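Local coordinates for protein ribonuclease S-3 (Pyrus pyrifolia, PDB 1IQQ) that cleaves RNA as a pistil ribonuclease of the T2 family and is responsible for gametophytic self-incompatibility, by which the flower rejects its own pollen, at residues A[6-12]-A[27-33]; A[34-38]-A[88-92]; A[64-68]-A[80-84]; A[120-126]-A[138-142]; A[150-154]-A[166-170]. One frame throughout, in Å; residues are numbered along the deposited sequence.

Interaction 1: residues A[6-12]-A[27-33]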
# COMPACT_ATOMS: atom_id res chain seq x y z
N PHE A 6 2.88 5.23 0.40
CA PHE A 6 2.00 4.53 -0.56
C PHE A 6 2.13 3.09 -0.23
O PHE A 6 3.15 2.44 -0.52
CB PHE A 6 2.49 4.85 -1.98
CG PHE A 6 1.66 4.23 -3.10
CD1 PHE A 6 2.28 3.76 -4.22
CD2 PHE A 6 0.28 4.19 -3.03
CE1 PHE A 6 1.50 3.26 -5.31
CE2 PHE A 6 -0.51 3.70 -4.10
CZ PHE A 6 0.10 3.24 -5.24
N THR A 7 1.08 2.54 0.38
CA THR A 7 1.13 1.15 0.89
C THR A 7 0.32 0.21 0.04
O THR A 7 -0.84 0.55 -0.31
CB THR A 7 0.55 1.13 2.29
OG1 THR A 7 1.32 2.02 3.13
CG2 THR A 7 0.67 -0.31 2.89
N GLN A 8 0.90 -0.91 -0.34
CA GLN A 8 0.21 -1.96 -1.13
C GLN A 8 0.19 -3.22 -0.28
O GLN A 8 1.05 -3.45 0.59
CB GLN A 8 0.97 -2.18 -2.44
CG GLN A 8 0.80 -0.94 -3.38
CD GLN A 8 1.62 -1.11 -4.62
OE1 GLN A 8 1.57 -2.14 -5.25
NE2 GLN A 8 2.35 -0.03 -5.01
N GLN A 9 -0.82 -4.04 -0.52
CA GLN A 9 -1.10 -5.26 0.30
C GLN A 9 -1.23 -6.46 -0.59
O GLN A 9 -1.86 -6.36 -1.65
CB GLN A 9 -2.39 -5.05 1.13
CG GLN A 9 -3.65 -4.87 0.26
CD GLN A 9 -4.88 -4.53 1.06
OE1 GLN A 9 -5.92 -4.18 0.45
NE2 GLN A 9 -4.81 -4.63 2.36
N TYR A 10 -0.62 -7.58 -0.18
CA TYR A 10 -0.67 -8.84 -0.95
C TYR A 10 -1.97 -9.54 -0.55
O TYR A 10 -2.10 -9.99 0.58
CB TYR A 10 0.58 -9.64 -0.55
CG TYR A 10 0.64 -10.98 -1.22
CD1 TYR A 10 0.42 -11.13 -2.57
CD2 TYR A 10 0.98 -12.11 -0.50
CE1 TYR A 10 0.54 -12.37 -3.22
CE2 TYR A 10 1.10 -13.34 -1.10
CZ TYR A 10 0.87 -13.50 -2.47
OH TYR A 10 0.90 -14.75 -3.11
N GLN A 11 -2.91 -9.57 -1.50
CA GLN A 11 -4.26 -10.02 -1.15
C GLN A 11 -4.34 -11.40 -0.50
O GLN A 11 -5.09 -11.55 0.45
CB GLN A 11 -5.13 -9.99 -2.43
CG GLN A 11 -5.25 -8.61 -3.06
CD GLN A 11 -6.18 -8.66 -4.26
OE1 GLN A 11 -6.81 -9.70 -4.55
NE2 GLN A 11 -6.31 -7.54 -4.95
N LEU A 12 -3.56 -12.35 -1.01
CA LEU A 12 -3.59 -13.72 -0.46
C LEU A 12 -3.29 -13.69 1.01
O LEU A 12 -3.96 -14.37 1.82
CB LEU A 12 -2.57 -14.60 -1.19
CG LEU A 12 -2.67 -16.10 -0.89
CD1 LEU A 12 -3.84 -16.74 -1.74
CD2 LEU A 12 -1.41 -16.80 -1.30
N ASP A 27 -6.56 -12.55 -5.13
CA ASP A 27 -5.61 -12.83 -6.16
C ASP A 27 -4.21 -12.84 -5.51
O ASP A 27 -4.01 -12.28 -4.42
CB ASP A 27 -5.57 -11.71 -7.22
CG ASP A 27 -6.83 -11.69 -8.07
OD1 ASP A 27 -7.27 -10.59 -8.46
OD2 ASP A 27 -7.38 -12.77 -8.36
N LYS A 28 -3.26 -13.45 -6.21
CA LYS A 28 -1.87 -13.44 -5.68
C LYS A 28 -1.18 -12.17 -6.24
O LYS A 28 -0.17 -12.21 -6.97
CB LYS A 28 -1.15 -14.71 -6.15
CG LYS A 28 -1.70 -15.97 -5.40
CD LYS A 28 -0.90 -17.26 -5.69
CE LYS A 28 -1.59 -18.45 -5.03
NZ LYS A 28 -0.97 -19.76 -5.46
N LEU A 29 -1.73 -11.03 -5.81
CA LEU A 29 -1.31 -9.74 -6.29
C LEU A 29 -1.26 -8.71 -5.16
O LEU A 29 -2.03 -8.79 -4.19
CB LEU A 29 -2.31 -9.17 -7.32
CG LEU A 29 -2.27 -9.92 -8.67
CD1 LEU A 29 -3.44 -9.48 -9.55
CD2 LEU A 29 -0.99 -9.65 -9.39
N PHE A 30 -0.36 -7.74 -5.35
CA PHE A 30 -0.33 -6.54 -4.46
C PHE A 30 -1.23 -5.48 -5.10
O PHE A 30 -1.01 -5.15 -6.25
CB PHE A 30 1.12 -5.98 -4.40
CG PHE A 30 2.00 -6.62 -3.32
CD1 PHE A 30 2.79 -7.75 -3.56
CD2 PHE A 30 2.04 -6.05 -2.06
CE1 PHE A 30 3.63 -8.28 -2.56
CE2 PHE A 30 2.85 -6.55 -1.06
CZ PHE A 30 3.64 -7.66 -1.32
N THR A 31 -2.22 -5.04 -4.35
CA THR A 31 -3.04 -3.91 -4.77
C THR A 31 -2.96 -2.85 -3.69
O THR A 31 -2.35 -3.01 -2.60
CB THR A 31 -4.50 -4.32 -5.07
OG1 THR A 31 -5.06 -5.09 -4.01
CG2 THR A 31 -4.50 -5.17 -6.38
N VAL A 32 -3.56 -1.67 -3.93
CA VAL A 32 -3.42 -0.61 -3.00
C VAL A 32 -4.14 -0.73 -1.66
O VAL A 32 -5.29 -1.24 -1.60
CB VAL A 32 -3.88 0.73 -3.71
CG1 VAL A 32 -3.87 1.93 -2.68
CG2 VAL A 32 -2.98 1.03 -4.95
N HIS A 33 -3.43 -0.40 -0.56
CA HIS A 33 -4.05 -0.31 0.77
C HIS A 33 -4.21 1.14 1.20
O HIS A 33 -5.15 1.47 1.93
CB HIS A 33 -3.22 -1.04 1.81
CG HIS A 33 -3.71 -0.92 3.21
ND1 HIS A 33 -4.73 -1.71 3.72
CD2 HIS A 33 -3.34 -0.10 4.22
CE1 HIS A 33 -4.96 -1.38 4.98
NE2 HIS A 33 -4.12 -0.41 5.31
O HOH W 1 -7.68 -2.30 2.49
O HOH W 2 -7.23 -7.88 -7.73
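Four backbone bonds zip strand 6-10 and its continuation antiparallel against 27-33: H33 N to T7 O, Q9 N to T31 O at 2.8 Å, T31 N to Q9 O, and Q11 N to L29 O. Beyond the last strand pair Q11, its CG beside the backbone N (chi1 -60°) and the chain extended, holds its amide out as a two-ended clamp. Its OE1 accepts D27 N at 2.9 Å, and its NE2 gives one N-H to T31 OG1, also at 2.9 Å and in the amide plane; the other reaches a water shared with D27 OD1. An alanine at Q11 takes away both ends of this clamp and would probably leave D27 N and T31 OG1 without these mates. Among the aromatics, Y10 CB sits over the centre of the F30 ring, 3.8 Å from its centroid, while the two rings, tilted by 29°, slide apart and barely overlap. K28 runs alongside Y10, its CB 3.7 Å from Y10 OH. On the catalytic side, Q9 NE2 lies 3.2 Å from H33 ND1 at an angle too poor for a bond, its amide turned 64° from the imidazole of this proton donor. Strand 161-171 flanks strand 3-10 on its other edge, F30 packs on helix 117-123, and F6 and V32 face helix 99-112.

Interaction 2: residues A[34-38]-A[88-92]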
# COMPACT_ATOMS: atom_id res chain seq x y z
N GLY A 34 -3.30 2.02 0.82
CA GLY A 34 -3.50 3.40 1.17
C GLY A 34 -2.49 4.32 0.52
O GLY A 34 -1.39 3.91 0.09
N LEU A 35 -2.84 5.61 0.51
CA LEU A 35 -1.90 6.69 0.14
C LEU A 35 -2.09 7.72 1.26
O LEU A 35 -3.15 8.41 1.32
CB LEU A 35 -2.18 7.31 -1.21
CG LEU A 35 -1.11 8.06 -2.10
CD1 LEU A 35 -1.62 9.33 -2.86
CD2 LEU A 35 0.32 8.10 -1.53
N TRP A 36 -1.12 7.72 2.15
CA TRP A 36 -1.24 8.54 3.35
C TRP A 36 -0.37 9.73 3.49
O TRP A 36 0.85 9.58 3.46
CB TRP A 36 -0.93 7.72 4.63
CG TRP A 36 -1.77 6.51 4.86
CD1 TRP A 36 -2.91 6.10 4.19
CD2 TRP A 36 -1.54 5.56 5.92
NE1 TRP A 36 -3.39 4.92 4.80
CE2 TRP A 36 -2.57 4.60 5.86
CE3 TRP A 36 -0.55 5.44 6.91
CZ2 TRP A 36 -2.64 3.51 6.78
CZ3 TRP A 36 -0.63 4.37 7.81
CH2 TRP A 36 -1.67 3.43 7.73
N PRO A 37 -0.92 10.94 3.55
CA PRO A 37 -0.10 12.14 3.80
C PRO A 37 0.38 11.81 5.25
O PRO A 37 -0.45 11.44 6.17
CB PRO A 37 -1.13 13.27 3.81
CG PRO A 37 -2.18 12.80 2.84
CD PRO A 37 -2.30 11.30 3.15
N SER A 38 1.68 11.90 5.50
CA SER A 38 2.26 11.45 6.77
C SER A 38 3.21 12.43 7.37
O SER A 38 3.69 13.31 6.67
CB SER A 38 3.03 10.15 6.53
OG SER A 38 2.14 9.21 5.95
N HIS A 88 -7.66 10.10 4.74
CA HIS A 88 -6.27 10.38 4.28
C HIS A 88 -6.10 11.37 3.12
O HIS A 88 -5.33 12.32 3.25
CB HIS A 88 -5.67 9.02 3.90
CG HIS A 88 -5.58 8.09 5.06
ND1 HIS A 88 -4.71 8.31 6.09
CD2 HIS A 88 -6.22 6.92 5.33
CE1 HIS A 88 -4.80 7.32 6.95
NE2 HIS A 88 -5.70 6.46 6.52
N GLY A 89 -6.81 11.15 1.99
CA GLY A 89 -6.67 12.01 0.81
C GLY A 89 -6.88 13.47 1.15
O GLY A 89 -6.20 14.36 0.61
N SER A 90 -7.85 13.73 2.01
CA SER A 90 -8.21 15.12 2.41
C SER A 90 -7.05 15.88 3.04
O SER A 90 -7.07 17.12 3.14
CB SER A 90 -9.37 15.09 3.42
OG SER A 90 -8.90 14.47 4.61
N CYS A 91 -6.03 15.16 3.51
CA CYS A 91 -4.89 15.80 4.15
C CYS A 91 -3.73 16.09 3.21
O CYS A 91 -2.71 16.61 3.63
CB CYS A 91 -4.39 14.94 5.28
SG CYS A 91 -5.64 14.79 6.63
N GLY A 92 -3.91 15.83 1.92
CA GLY A 92 -2.75 16.10 1.06
C GLY A 92 -2.80 17.33 0.17
O GLY A 92 -2.02 17.36 -0.79
O HOH W 3 -3.16 10.75 6.41
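The indole of W36 and the imidazole of H88 stack face to face, the indole five-membered ring 3.6 Å from the imidazole by centroids and the planes 11° apart. W36 CD1 lies over the centre of the imidazole, whereas H88 CE1 falls toward the rim of the indole. W36 NE1 and H88 NE2, 3.3 Å apart, meet through the ring faces, at an angle that excludes a hydrogen bond. In H88, CG stands anti to the carbonyl carbon (chi1 -62°), which lays the ring against the strand. At its edge, in plane, ND1 meets a water at 2.9 Å, and that water donates to P37 O. Beside the stack, the pyrrolidine of P37 wedges against the backbone of 88-92: CD is 3.2 Å from H88 O, and CG is 3.9 Å from C91 CB. H88 O also accepts C91 N, and a type I turn from G89 to G92 follows. Farther out, the C91–C48 disulfide ties down this turn, and backbone bonding to Q5 in strand 3-10 anchors W36. H88 is the proton acceptor of the RNase T2 active site; the stack on W36 and the water at ND1 probably fix its ring orientation, with E84 and K87 close by.

Interaction 3: residues A[64-68]-A[80-84]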
# COMPACT_ATOMS: atom_id res chain seq x y z
N LEU A 64 -10.43 1.57 -9.98
CA LEU A 64 -10.19 1.29 -8.57
C LEU A 64 -10.65 -0.13 -8.18
O LEU A 64 -10.11 -0.71 -7.27
CB LEU A 64 -10.93 2.30 -7.68
CG LEU A 64 -10.41 3.73 -7.88
CD1 LEU A 64 -11.26 4.71 -7.03
CD2 LEU A 64 -8.95 3.90 -7.40
N GLU A 65 -11.67 -0.70 -8.87
CA GLU A 65 -12.08 -2.07 -8.58
C GLU A 65 -10.91 -3.03 -8.78
O GLU A 65 -10.85 -4.07 -8.14
CB GLU A 65 -13.26 -2.49 -9.51
CG GLU A 65 -14.58 -1.93 -9.09
CD GLU A 65 -15.68 -2.21 -10.11
OE1 GLU A 65 -16.84 -1.92 -9.74
OE2 GLU A 65 -15.39 -2.66 -11.25
N ILE A 66 -10.04 -2.68 -9.73
CA ILE A 66 -8.87 -3.48 -10.07
C ILE A 66 -7.62 -3.12 -9.27
O ILE A 66 -6.91 -4.04 -8.84
CB ILE A 66 -8.55 -3.37 -11.60
CG1 ILE A 66 -9.73 -3.96 -12.37
CG2 ILE A 66 -7.19 -4.09 -11.99
CD1 ILE A 66 -9.68 -3.57 -13.87
N ILE A 67 -7.42 -1.83 -9.00
CA ILE A 67 -6.14 -1.38 -8.40
C ILE A 67 -6.31 -1.17 -6.93
O ILE A 67 -5.30 -1.28 -6.17
CB ILE A 67 -5.71 -0.03 -9.08
CG1 ILE A 67 -5.24 -0.33 -10.51
CG2 ILE A 67 -4.57 0.68 -8.29
CD1 ILE A 67 -5.15 0.94 -11.33
N TRP A 68 -7.50 -0.91 -6.46
CA TRP A 68 -7.74 -0.62 -5.04
C TRP A 68 -9.03 -1.27 -4.52
O TRP A 68 -9.88 -0.62 -3.94
CB TRP A 68 -7.80 0.90 -4.78
CG TRP A 68 -7.60 1.32 -3.33
CD1 TRP A 68 -7.70 0.54 -2.21
CD2 TRP A 68 -7.23 2.63 -2.89
NE1 TRP A 68 -7.39 1.31 -1.06
CE2 TRP A 68 -7.10 2.59 -1.48
CE3 TRP A 68 -6.98 3.84 -3.57
CZ2 TRP A 68 -6.74 3.72 -0.74
CZ3 TRP A 68 -6.61 4.99 -2.84
CH2 TRP A 68 -6.49 4.91 -1.43
N PHE A 80 -15.98 2.29 1.27
CA PHE A 80 -14.54 2.05 1.57
C PHE A 80 -13.68 3.16 0.90
O PHE A 80 -12.83 3.78 1.55
CB PHE A 80 -14.22 0.65 1.03
CG PHE A 80 -12.74 0.31 0.89
CD1 PHE A 80 -11.99 -0.14 1.99
CD2 PHE A 80 -12.14 0.33 -0.38
CE1 PHE A 80 -10.65 -0.57 1.78
CE2 PHE A 80 -10.86 -0.09 -0.58
CZ PHE A 80 -10.09 -0.55 0.48
N TRP A 81 -13.90 3.44 -0.38
CA TRP A 81 -13.13 4.53 -0.98
C TRP A 81 -13.49 5.90 -0.36
O TRP A 81 -12.57 6.77 -0.17
CB TRP A 81 -13.39 4.57 -2.47
CG TRP A 81 -12.85 3.39 -3.20
CD1 TRP A 81 -11.67 2.72 -2.93
CD2 TRP A 81 -13.49 2.70 -4.26
NE1 TRP A 81 -11.56 1.63 -3.77
CE2 TRP A 81 -12.66 1.59 -4.59
CE3 TRP A 81 -14.69 2.90 -4.97
CZ2 TRP A 81 -12.99 0.67 -5.59
CZ3 TRP A 81 -15.03 1.98 -5.99
CH2 TRP A 81 -14.16 0.87 -6.29
N ASP A 82 -14.77 6.13 -0.06
CA ASP A 82 -15.15 7.40 0.54
C ASP A 82 -14.31 7.61 1.83
O ASP A 82 -13.86 8.78 2.07
CB ASP A 82 -16.63 7.35 0.94
CG ASP A 82 -17.56 7.58 -0.22
OD1 ASP A 82 -17.17 7.86 -1.35
OD2 ASP A 82 -18.76 7.50 0.05
N LYS A 83 -14.14 6.58 2.64
CA LYS A 83 -13.36 6.73 3.91
C LYS A 83 -11.87 6.99 3.66
O LYS A 83 -11.23 7.66 4.45
CB LYS A 83 -13.52 5.52 4.84
CG LYS A 83 -15.00 5.25 5.29
CD LYS A 83 -15.00 4.01 6.22
CE LYS A 83 -16.38 3.37 6.32
NZ LYS A 83 -16.53 2.13 5.44
N GLU A 84 -11.32 6.35 2.62
CA GLU A 84 -9.90 6.60 2.32
C GLU A 84 -9.70 8.05 1.95
O GLU A 84 -8.71 8.67 2.37
CB GLU A 84 -9.43 5.70 1.15
CG GLU A 84 -9.52 4.16 1.53
CD GLU A 84 -8.61 3.74 2.67
OE1 GLU A 84 -7.59 4.40 3.01
OE2 GLU A 84 -8.95 2.67 3.24
O HOH W 4 -7.57 0.48 1.92
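W81 presents one face of its indole to L64, whose CB stands 3.8 Å from the centroid of the six-membered ring in a CH-pi contact offset toward the rim. At the edge of the same indole, in plane, lie E65 CG and the carbonyl group of W68. W81 directs its edge at the face of the W68 indole, the five-membered rings 5.3 Å apart by centroids with their planes at 67°. F80 brings CE2 to 3.6 Å from W68 CD1, the ring planes almost perpendicular, and its edge also approaches W68 O. E84 CG touches W68 CZ2 at 3.6 Å, the bend at chi2 (-64°) carrying the glutamate chain obliquely across the benzo end of that indole. F103 of helix 99-112 adds a further ring to this cluster. The polar bond between the segments runs from W81 NE1 to W68 O, 2.8 Å long, with the oxygen in the indole plane. W68 NE1 instead donates to a water that itself donates to E84 OE2 at 2.9 Å. The buried indole N-H of W81 is thus satisfied by a carbonyl just past the end of helix 58-67, while the catalytic E84 meets W68 through carbon packing and a shared water, which probably couples their positions.

Interaction 4: residues A[120-126]-A[138-142]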
# COMPACT_ATOMS: atom_id res chain seq x y z
N ILE A 120 7.35 -4.88 -9.58
CA ILE A 120 8.70 -4.61 -9.11
C ILE A 120 9.35 -5.90 -8.63
O ILE A 120 10.49 -6.21 -8.97
CB ILE A 120 8.66 -3.59 -7.98
CG1 ILE A 120 8.03 -2.28 -8.50
CG2 ILE A 120 10.07 -3.39 -7.37
CD1 ILE A 120 7.96 -1.24 -7.44
N LEU A 121 8.65 -6.71 -7.85
CA LEU A 121 9.19 -7.98 -7.38
C LEU A 121 9.43 -8.94 -8.53
O LEU A 121 10.49 -9.55 -8.60
CB LEU A 121 8.22 -8.60 -6.36
CG LEU A 121 8.15 -7.88 -5.00
CD1 LEU A 121 7.05 -8.49 -4.14
CD2 LEU A 121 9.48 -8.00 -4.25
N SER A 122 8.49 -9.01 -9.45
CA SER A 122 8.65 -9.91 -10.61
C SER A 122 9.88 -9.53 -11.45
O SER A 122 10.60 -10.41 -11.92
CB SER A 122 7.38 -9.84 -11.48
OG SER A 122 7.56 -10.64 -12.68
N LYS A 123 10.16 -8.23 -11.60
CA LYS A 123 11.33 -7.83 -12.36
C LYS A 123 12.63 -8.33 -11.72
O LYS A 123 13.62 -8.57 -12.43
CB LYS A 123 11.39 -6.30 -12.55
CG LYS A 123 10.33 -5.82 -13.55
CD LYS A 123 10.18 -4.35 -13.51
CE LYS A 123 11.39 -3.68 -14.08
NZ LYS A 123 11.11 -2.22 -14.32
N ALA A 124 12.61 -8.52 -10.37
CA ALA A 124 13.75 -9.06 -9.61
C ALA A 124 13.68 -10.58 -9.44
O ALA A 124 14.34 -11.14 -8.57
CB ALA A 124 13.84 -8.39 -8.22
N LYS A 125 12.86 -11.23 -10.27
CA LYS A 125 12.73 -12.70 -10.23
C LYS A 125 12.00 -13.24 -8.99
O LYS A 125 12.17 -14.42 -8.60
CB LYS A 125 14.09 -13.40 -10.36
CG LYS A 125 14.95 -12.88 -11.53
CD LYS A 125 16.42 -13.47 -11.28
CE LYS A 125 17.15 -12.86 -10.11
NZ LYS A 125 18.57 -13.26 -10.14
N ILE A 126 11.16 -12.41 -8.39
CA ILE A 126 10.43 -12.87 -7.19
C ILE A 126 8.94 -12.89 -7.53
O ILE A 126 8.29 -11.85 -7.69
CB ILE A 126 10.74 -11.91 -6.03
CG1 ILE A 126 12.23 -12.05 -5.64
CG2 ILE A 126 9.90 -12.20 -4.75
CD1 ILE A 126 12.70 -11.04 -4.60
N ILE A 138 13.96 -9.42 -0.66
CA ILE A 138 12.74 -8.68 -0.94
C ILE A 138 13.07 -7.17 -0.94
O ILE A 138 12.63 -6.44 -1.83
CB ILE A 138 11.71 -9.00 0.18
CG1 ILE A 138 11.35 -10.48 0.09
CG2 ILE A 138 10.42 -8.14 -0.10
CD1 ILE A 138 10.56 -11.02 1.27
N GLU A 139 13.77 -6.67 0.09
CA GLU A 139 14.18 -5.29 0.16
C GLU A 139 15.03 -4.85 -1.03
O GLU A 139 14.72 -3.77 -1.59
CB GLU A 139 14.93 -4.97 1.48
CG GLU A 139 14.01 -5.19 2.76
CD GLU A 139 14.78 -4.98 4.05
OE1 GLU A 139 15.96 -5.39 4.10
OE2 GLU A 139 14.19 -4.41 5.00
N ASN A 140 15.98 -5.67 -1.43
CA ASN A 140 16.83 -5.30 -2.59
C ASN A 140 15.96 -5.16 -3.82
O ASN A 140 16.15 -4.21 -4.59
CB ASN A 140 17.88 -6.36 -2.94
CG ASN A 140 19.06 -6.39 -2.04
OD1 ASN A 140 19.33 -5.45 -1.34
ND2 ASN A 140 19.81 -7.53 -2.10
N ALA A 141 15.00 -6.05 -4.02
CA ALA A 141 14.13 -5.99 -5.19
C ALA A 141 13.33 -4.69 -5.20
O ALA A 141 13.22 -4.01 -6.28
CB ALA A 141 13.17 -7.18 -5.19
N ILE A 142 12.75 -4.31 -4.08
CA ILE A 142 11.99 -3.07 -4.07
C ILE A 142 12.89 -1.86 -4.27
O ILE A 142 12.59 -0.98 -5.06
CB ILE A 142 11.19 -2.94 -2.73
CG1 ILE A 142 10.23 -4.11 -2.56
CG2 ILE A 142 10.41 -1.61 -2.72
CD1 ILE A 142 9.15 -4.20 -3.70
O HOH W 5 12.93 -4.87 -8.93
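A Schellman motif closes helix 117-123, and the turn it makes packs with the helix against helix 135-143. K125, with positive phi, is its C-prime residue, and the two characteristic bonds run from I126 N to L121 O at 2.9 Å and from K125 N to S122 O. The reversal brings I126 back toward the same partner helix that A124 and L121 already touch. At the centre, the methyl groups of A124 and A141 meet at 3.3 Å between their CB atoms, tighter than usual van der Waals contact. Longer side chains gather about this point. L121 CD2 reaches A141 CB and I142 CD1, each at 3.9 Å, its chain lying obliquely across that of I142, and I126 CD1 comes to the A141 methyl at the same distance. I120 CG2 approaches A141 O at 3.4 Å and I142 CD1 at 3.9 Å; having CG1 anti to the carbonyl carbon (chi1 -61°) leaves this methyl branch as the one facing the other helix. A water joins the backbones, donating to both I120 O and A141 O at 2.8 Å. Beyond the pair, I138 and I142 rest on I167 of strand 161-171, while L121 and I126 meet Y200. The joint is therefore almost wholly hydrocarbon. Alanines at the point of closest approach let the backbones come within 5.4 Å, CA to CA, at A124 and A141. The direct side-chain contacts are apolar and rest on close fit, with the one polar link supplied by the water between a carbonyl oxygen of each segment.

Interaction 5: residues A[150-154]-A[166-170]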
# COMPACT_ATOMS: atom_id res chain seq x y z
N LYS A 150 14.50 3.03 0.79
CA LYS A 150 14.10 1.88 1.64
C LYS A 150 12.61 1.84 1.93
O LYS A 150 12.02 2.81 2.36
CB LYS A 150 14.85 1.95 2.91
CG LYS A 150 16.35 1.97 2.70
CD LYS A 150 17.00 2.28 4.09
CE LYS A 150 18.54 1.91 4.11
NZ LYS A 150 19.39 2.48 2.97
N PRO A 151 12.03 0.70 1.61
CA PRO A 151 10.59 0.55 1.85
C PRO A 151 10.33 0.12 3.28
O PRO A 151 11.24 -0.26 3.97
CB PRO A 151 10.19 -0.56 0.87
CG PRO A 151 11.44 -1.47 0.88
CD PRO A 151 12.63 -0.46 0.93
N LYS A 152 9.07 0.24 3.67
CA LYS A 152 8.62 -0.24 4.97
C LYS A 152 7.81 -1.51 4.67
O LYS A 152 6.85 -1.53 3.84
CB LYS A 152 7.77 0.81 5.69
CG LYS A 152 7.16 0.24 7.01
CD LYS A 152 6.59 1.39 7.86
CE LYS A 152 5.95 0.80 9.15
NZ LYS A 152 5.47 1.98 9.96
N LEU A 153 8.18 -2.61 5.37
CA LEU A 153 7.52 -3.90 5.15
C LEU A 153 6.70 -4.33 6.37
O LEU A 153 7.08 -4.06 7.51
CB LEU A 153 8.56 -4.97 4.87
CG LEU A 153 8.97 -5.21 3.41
CD1 LEU A 153 9.52 -3.93 2.82
CD2 LEU A 153 10.03 -6.29 3.38
N LYS A 154 5.61 -5.04 6.10
CA LYS A 154 4.75 -5.61 7.15
C LYS A 154 4.62 -7.08 6.86
O LYS A 154 4.37 -7.49 5.72
CB LYS A 154 3.34 -5.01 7.09
CG LYS A 154 2.48 -5.58 8.21
CD LYS A 154 1.06 -4.93 8.19
CE LYS A 154 0.32 -5.15 9.49
NZ LYS A 154 -0.85 -4.19 9.48
N GLU A 166 2.47 -6.46 3.54
CA GLU A 166 2.38 -5.12 2.94
C GLU A 166 3.75 -4.57 2.63
O GLU A 166 4.75 -4.90 3.33
CB GLU A 166 1.68 -4.04 3.86
CG GLU A 166 0.27 -4.38 4.24
CD GLU A 166 -0.36 -3.30 5.09
OE1 GLU A 166 0.28 -2.50 5.73
OE2 GLU A 166 -1.62 -3.28 5.13
N ILE A 167 3.80 -3.76 1.57
CA ILE A 167 5.06 -3.06 1.21
C ILE A 167 4.67 -1.62 0.96
O ILE A 167 3.72 -1.34 0.21
CB ILE A 167 5.75 -3.66 -0.00
CG1 ILE A 167 6.41 -4.99 0.40
CG2 ILE A 167 6.87 -2.70 -0.49
CD1 ILE A 167 7.07 -5.81 -0.75
N THR A 168 5.37 -0.67 1.61
CA THR A 168 5.11 0.73 1.47
C THR A 168 6.29 1.41 0.82
O THR A 168 7.46 1.19 1.20
CB THR A 168 4.95 1.36 2.87
OG1 THR A 168 3.78 0.79 3.49
CG2 THR A 168 4.82 2.93 2.78
N LEU A 169 6.02 2.23 -0.20
CA LEU A 169 7.01 3.07 -0.87
C LEU A 169 6.76 4.49 -0.36
O LEU A 169 5.62 4.97 -0.42
CB LEU A 169 6.83 3.04 -2.41
CG LEU A 169 6.69 1.66 -2.96
CD1 LEU A 169 6.62 1.79 -4.48
CD2 LEU A 169 7.91 0.81 -2.62
N CYS A 170 7.77 5.19 0.15
CA CYS A 170 7.60 6.53 0.68
C CYS A 170 8.13 7.56 -0.30
O CYS A 170 9.09 7.27 -1.08
CB CYS A 170 8.32 6.67 2.03
SG CYS A 170 7.53 5.60 3.26
O HOH W 6 10.50 4.28 0.19
O HOH W 7 4.05 -1.64 4.47
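K152 and T168 exchange a pair of backbone bonds, K152 N to T168 O at 3.1 Å and T168 N to K152 O at 2.8 Å, the first with the donor on a lone pair of the carbonyl. K154 and E166 repeat the exchange two residues further along each strand, K154 N to E166 O and E166 N to K154 O, with the donors tilted about 30° from the carbonyl planes. K152 O is gripped again by a water that donates to it at 2.9 Å and also meets T168 OG1, whose other partner is the hydroxyl of T7. Where the direct ladder gives out, a second water takes over, donating to K150 O and accepting from C170 N. These rungs belong to the antiparallel beta hairpin of strands 152-158 and 161-171, the second of which continues the sheet into strand 3-10. Between the hydrogen-bonded pairs, L153 and I167 lie side by side on the face turned to helix 135-143, L153 CG 4.0 Å from I167 CG1. On the other face K154 and E166 run together, K154 CD packing at 3.5 Å from E166 OE1. Their charged ends, K154 NZ and E166 OE1, remain 4.3 Å apart, beyond a salt bridge, and probably attract only at a distance. An alanine in place of E166 removes the carboxylate and CG, and would probably leave the K154 ammonium without its nearby opposite charge and K154 CD without its packing partner. The extended K152 chain, its CG beside the carbonyl carbon (chi1 174°), carries NZ away to H183 O, with F185 forming a cation-pi contact.

From the N terminus, interaction 1 closes the first loop by pairing strand 3-10 with strand 30-38. Interaction 2 then opens on the same strand and closes a long loop at helix 77-89; interaction 3 lies within that loop, joining helix 58-67 to helix 77-89. Both touch interaction 1, through G34 O to T7 N and I67 O to V32 N respectively, and strand 30-38 links the contacts that hold H33 and H88. Interactions 4 and 5 follow in series, closing short loops between helices 117-123 and 135-143 and across the hairpin. Interaction 5 meets interaction 1 through strand 161-171, and I142 packs interaction 4 onto interaction 5, against P151 and L169; no two loops cross.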